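Long-range contacts in glyoxalase-related enzyme, AraC type (Clostridium phytofermentans, PDB 3BT3), which is of unknown function but belongs to the glyoxalase-related VOC superfamily, with a bleomycin resistance protein domain and a probable link to transcription regulation: residues D31-V36 and G47-R52; G58-V63 and G80-K85. One frame throughout, in Å; residues are numbered along the deposited sequence.

Overall arrangement
From the N terminus, strand 26-29 runs into helix 32-41, and the chain then returns along strand 46-52. Interaction 1 closes this first loop, bringing the start of the helix (31-36) against the edge strand at 47-52, with ten residues between them. Strand 58-64 follows beside 46-52, and after a long, mostly irregular excursion the chain comes back as strand 81-85; interaction 2 (58-63 with 80-85) closes that second loop. The two contacts are in series, neither nested nor crossed, and their centres lie about 6 Å apart. They share one four-stranded sheet: interaction 2 joins its two central strands, while interaction 1 ties the helix to one of its outer strands, 46-52.

Interaction 1 (D31-V36 and G47-R52); sequences DMDKTV and GDIVAR
Arg52 grips the carboxylate of Asp33 end-on, in a two-pronged salt bridge. NH1 of Arg52 donates to OD2 of Asp33 at 2.8 Å, and NH2 of Arg52 reaches OD1 of Asp33 at 3.1 Å, nearly straight at 169°. Both oxygens use their syn lone pairs, and the two flat groups lie only 3° from coplanar, which fixes the rotation of each. The Arg52 chain, extended from CG to NE, carries the guanidinium across to the helix. NH1 has a second, weak hydrogen bond to Gly56 O, in the loop that follows the strand.

Beneath the pair lies Ile49: its CG2 sits 4.0 Å from the guanidinium plane of Arg52, over the centre of one face, while its CD1 comes within 3.2 Å of Asp33 OD1. This is helix-on-sheet packing of a beta-alpha-beta-beta-beta module, the VOC building block, with helix 32-36 running nearly antiparallel to edge strand 47-52, at 163°. Met32 bends at chi3 and meets Ile49 tip to tip, although the modelled closeness of its methyl is doubtful. One turn on, Val36 CG2 lies 4.3 Å from Ile49 CG1, and Val36 CG1 lies 4.2 Å from Gly47 CA, against a residue with no side chain. Met32 and Val36 also touch Leu83 of strand 81-85.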
# COMPACT_ATOMS: atom_id res chain seq x y z
N ASP A 31 1.08 1.44 -18.90
CA ASP A 31 2.36 1.16 -19.55
C ASP A 31 3.45 1.03 -18.47
O ASP A 31 4.14 1.99 -18.14
CB ASP A 31 2.71 2.26 -20.56
CG ASP A 31 3.86 1.85 -21.49
OD1 ASP A 31 4.12 2.59 -22.48
OD2 ASP A 31 4.51 0.81 -21.25
N MET A 32 3.59 -0.19 -17.96
CA MET A 32 4.54 -0.52 -16.90
C MET A 32 5.99 -0.06 -17.11
O MET A 32 6.60 0.50 -16.20
CB MET A 32 4.49 -2.03 -16.63
CG MET A 32 4.74 -2.43 -15.18
SD MET A 32 4.08 -4.08 -14.78
CE MET A 32 5.42 -4.91 -14.92
N ASP A 33 6.54 -0.31 -18.29
CA ASP A 33 7.90 0.09 -18.59
C ASP A 33 8.13 1.58 -18.33
O ASP A 33 9.12 1.95 -17.69
CB ASP A 33 8.24 -0.24 -20.03
CG ASP A 33 8.59 -1.69 -20.22
OD1 ASP A 33 9.70 -2.09 -19.80
OD2 ASP A 33 7.76 -2.44 -20.78
N LYS A 34 7.23 2.42 -18.83
CA LYS A 34 7.37 3.86 -18.63
C LYS A 34 7.30 4.22 -17.14
O LYS A 34 8.03 5.10 -16.67
CB LYS A 34 6.29 4.63 -19.42
CG LYS A 34 6.35 6.15 -19.21
CD LYS A 34 5.44 6.91 -20.18
CE LYS A 34 3.97 6.83 -19.77
NZ LYS A 34 3.68 7.57 -18.51
N THR A 35 6.42 3.53 -16.41
CA THR A 35 6.26 3.76 -14.97
C THR A 35 7.52 3.38 -14.23
O THR A 35 7.99 4.11 -13.36
CB THR A 35 5.09 2.94 -14.42
OG1 THR A 35 3.87 3.42 -15.01
CG2 THR A 35 5.01 3.06 -12.90
N VAL A 36 8.09 2.24 -14.59
CA VAL A 36 9.31 1.76 -13.97
C VAL A 36 10.50 2.68 -14.27
O VAL A 36 11.35 2.89 -13.41
CB VAL A 36 9.63 0.33 -14.46
CG1 VAL A 36 11.07 -0.03 -14.17
CG2 VAL A 36 8.71 -0.66 -13.79
N GLY A 47 13.48 -1.37 -10.32
CA GLY A 47 12.28 -2.07 -10.70
C GLY A 47 12.52 -3.24 -11.62
O GLY A 47 13.61 -3.42 -12.16
N ASP A 48 11.49 -4.05 -11.80
CA ASP A 48 11.59 -5.21 -12.66
C ASP A 48 10.21 -5.66 -13.07
O ASP A 48 9.29 -5.74 -12.25
CB ASP A 48 12.35 -6.33 -11.96
CG ASP A 48 12.54 -7.55 -12.84
OD1 ASP A 48 11.64 -8.42 -12.86
OD2 ASP A 48 13.58 -7.64 -13.52
N ILE A 49 10.06 -5.95 -14.35
CA ILE A 49 8.79 -6.41 -14.88
C ILE A 49 8.86 -7.93 -14.97
O ILE A 49 9.69 -8.49 -15.68
CB ILE A 49 8.54 -5.78 -16.25
CG1 ILE A 49 8.35 -4.26 -16.06
CG2 ILE A 49 7.34 -6.43 -16.93
CD1 ILE A 49 8.24 -3.47 -17.34
N VAL A 50 7.98 -8.60 -14.23
CA VAL A 50 7.95 -10.05 -14.16
C VAL A 50 7.17 -10.78 -15.24
O VAL A 50 7.49 -11.91 -15.59
CB VAL A 50 7.43 -10.48 -12.77
CG1 VAL A 50 7.27 -11.99 -12.70
CG2 VAL A 50 8.40 -9.99 -11.70
N ALA A 51 6.14 -10.13 -15.78
CA ALA A 51 5.33 -10.76 -16.82
C ALA A 51 4.76 -9.74 -17.80
O ALA A 51 4.31 -8.67 -17.40
CB ALA A 51 4.21 -11.54 -16.17
N ARG A 52 4.77 -10.08 -19.08
CA ARG A 52 4.24 -9.20 -20.12
C ARG A 52 3.06 -9.83 -20.87
O ARG A 52 2.85 -11.04 -20.79
CB ARG A 52 5.35 -8.85 -21.13
CG ARG A 52 6.52 -8.12 -20.51
CD ARG A 52 7.68 -7.99 -21.47
NE ARG A 52 8.75 -7.18 -20.90
CZ ARG A 52 8.65 -5.88 -20.65
NH1 ARG A 52 7.52 -5.23 -20.94
NH2 ARG A 52 9.67 -5.22 -20.10

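Interaction 2 (G58-V63 and G80-K85); sequences GDYGCV and GFHLFK
Gly61 and Leu83 pair across the two central, antiparallel strands of the sheet in a VOC-type beta-alpha-beta-beta-beta module. Each donates its N-H to the other's carbonyl: Leu83 N to Gly61 O at 2.7 Å, coming from above the carbonyl plane, and Gly61 N to Leu83 O at 3.0 Å, in the plane and on a lone pair. Val63 and Phe81 form the next hydrogen-bonded pair, both bonds lying in their carbonyl planes. Tyr60-Phe84 and Cys62-His82 are the non-hydrogen-bonded pairs between and beside them; past Tyr60-Phe84 a longer bond from Lys85 N to Asp59 O, tilted from the carbonyl plane, continues the pairing. CA-H...O contacts add to the backbone seam, among them Tyr60 CA to Leu83 O at 3.3 Å.

Apolar packing divides between the two faces. On one, the side chains of Val63 and Leu83 cross at about a right angle, with Val63 CG1 3.7 Å from Leu83 CD1, and both touch Val36 of helix 32-41. On the other, the rings of Tyr60 and Phe84 lie side by side with planes tilted by 46°. With CG anti to the backbone N (chi1 180°), the Tyr60 ring runs alongside strand 81-85, from Phe84 toward His82, and its CD1 comes 3.5 Å from Phe84 CE1. Phe95 of the second subunit meets the His82 and Phe84 rings edge-to-face, placing this aromatic surface at the subunit interface.

At the Asp59-Lys85 end of the pairing there is a salt bridge. The Lys85 chain, bent at chi2, chi3 and chi4, folds alongside Asp59; its ammonium also pairs with Asp53, and Lys85 NZ meets Asp59 OD1 from the syn side at 2.8 Å, 29° out of the carboxylate plane.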
# COMPACT_ATOMS: atom_id res chain seq x y z
N GLY A 58 3.93 -4.84 -19.70
CA GLY A 58 3.94 -5.54 -18.42
C GLY A 58 2.58 -5.73 -17.78
O GLY A 58 1.79 -4.79 -17.74
N ASP A 59 2.31 -6.94 -17.30
CA ASP A 59 1.05 -7.24 -16.62
C ASP A 59 1.31 -7.15 -15.13
O ASP A 59 0.46 -6.73 -14.36
CB ASP A 59 0.56 -8.66 -16.92
CG ASP A 59 -0.06 -8.80 -18.29
OD1 ASP A 59 -0.86 -7.92 -18.68
OD2 ASP A 59 0.24 -9.81 -18.97
N TYR A 60 2.51 -7.58 -14.73
CA TYR A 60 2.88 -7.56 -13.34
C TYR A 60 4.35 -7.23 -13.15
O TYR A 60 5.20 -7.66 -13.94
CB TYR A 60 2.60 -8.92 -12.68
CG TYR A 60 3.00 -8.91 -11.22
CD1 TYR A 60 2.27 -8.16 -10.30
CD2 TYR A 60 4.14 -9.57 -10.79
CE1 TYR A 60 2.68 -8.06 -8.98
CE2 TYR A 60 4.56 -9.48 -9.46
CZ TYR A 60 3.82 -8.72 -8.57
OH TYR A 60 4.22 -8.63 -7.26
N GLY A 61 4.63 -6.48 -12.10
CA GLY A 61 5.99 -6.10 -11.80
C GLY A 61 6.03 -5.36 -10.48
O GLY A 61 5.05 -5.36 -9.73
N CYS A 62 7.16 -4.73 -10.18
CA CYS A 62 7.23 -3.98 -8.95
C CYS A 62 8.41 -3.04 -8.92
O CYS A 62 9.32 -3.16 -9.73
CB CYS A 62 7.28 -4.93 -7.75
SG CYS A 62 8.72 -5.98 -7.74
N VAL A 63 8.35 -2.10 -7.99
CA VAL A 63 9.41 -1.13 -7.80
C VAL A 63 9.69 -1.05 -6.30
O VAL A 63 8.79 -1.20 -5.48
CB VAL A 63 9.03 0.27 -8.35
CG1 VAL A 63 8.94 0.21 -9.85
CG2 VAL A 63 7.69 0.74 -7.77
N GLY A 80 7.85 -2.10 -1.39
CA GLY A 80 7.75 -1.23 -2.55
C GLY A 80 6.31 -1.21 -3.05
O GLY A 80 5.38 -1.39 -2.27
N PHE A 81 6.14 -0.98 -4.35
CA PHE A 81 4.80 -0.99 -4.95
C PHE A 81 4.67 -2.18 -5.89
O PHE A 81 5.61 -2.52 -6.61
CB PHE A 81 4.56 0.28 -5.76
CG PHE A 81 4.32 1.51 -4.93
CD1 PHE A 81 3.05 1.81 -4.44
CD2 PHE A 81 5.38 2.38 -4.64
CE1 PHE A 81 2.83 2.95 -3.67
CE2 PHE A 81 5.17 3.52 -3.87
CZ PHE A 81 3.89 3.81 -3.39
N HIS A 82 3.52 -2.84 -5.85
CA HIS A 82 3.25 -3.94 -6.77
C HIS A 82 2.65 -3.20 -7.96
O HIS A 82 1.82 -2.33 -7.76
CB HIS A 82 2.20 -4.90 -6.22
CG HIS A 82 2.70 -5.78 -5.11
ND1 HIS A 82 2.34 -5.60 -3.80
CD2 HIS A 82 3.52 -6.86 -5.14
CE1 HIS A 82 2.92 -6.52 -3.05
NE2 HIS A 82 3.64 -7.30 -3.84
N LEU A 83 3.08 -3.53 -9.17
CA LEU A 83 2.55 -2.88 -10.36
C LEU A 83 1.68 -3.84 -11.17
O LEU A 83 2.12 -4.94 -11.52
CB LEU A 83 3.69 -2.37 -11.24
CG LEU A 83 4.76 -1.50 -10.56
CD1 LEU A 83 5.99 -1.37 -11.45
CD2 LEU A 83 4.19 -0.13 -10.25
N PHE A 84 0.45 -3.42 -11.45
CA PHE A 84 -0.53 -4.19 -12.22
C PHE A 84 -1.01 -3.35 -13.41
O PHE A 84 -1.04 -2.12 -13.34
CB PHE A 84 -1.75 -4.52 -11.35
CG PHE A 84 -1.44 -5.35 -10.15
CD1 PHE A 84 -1.24 -6.73 -10.27
CD2 PHE A 84 -1.33 -4.77 -8.90
CE1 PHE A 84 -0.93 -7.51 -9.15
CE2 PHE A 84 -1.02 -5.54 -7.78
CZ PHE A 84 -0.82 -6.91 -7.91
N LYS A 85 -1.41 -4.02 -14.49
CA LYS A 85 -1.91 -3.32 -15.67
C LYS A 85 -3.31 -2.80 -15.36
O LYS A 85 -4.15 -3.54 -14.84
CB LYS A 85 -1.98 -4.26 -16.87
CG LYS A 85 -1.61 -3.61 -18.19
CD LYS A 85 -2.65 -3.83 -19.28
CE LYS A 85 -2.72 -5.27 -19.72
NZ LYS A 85 -1.40 -5.72 -20.24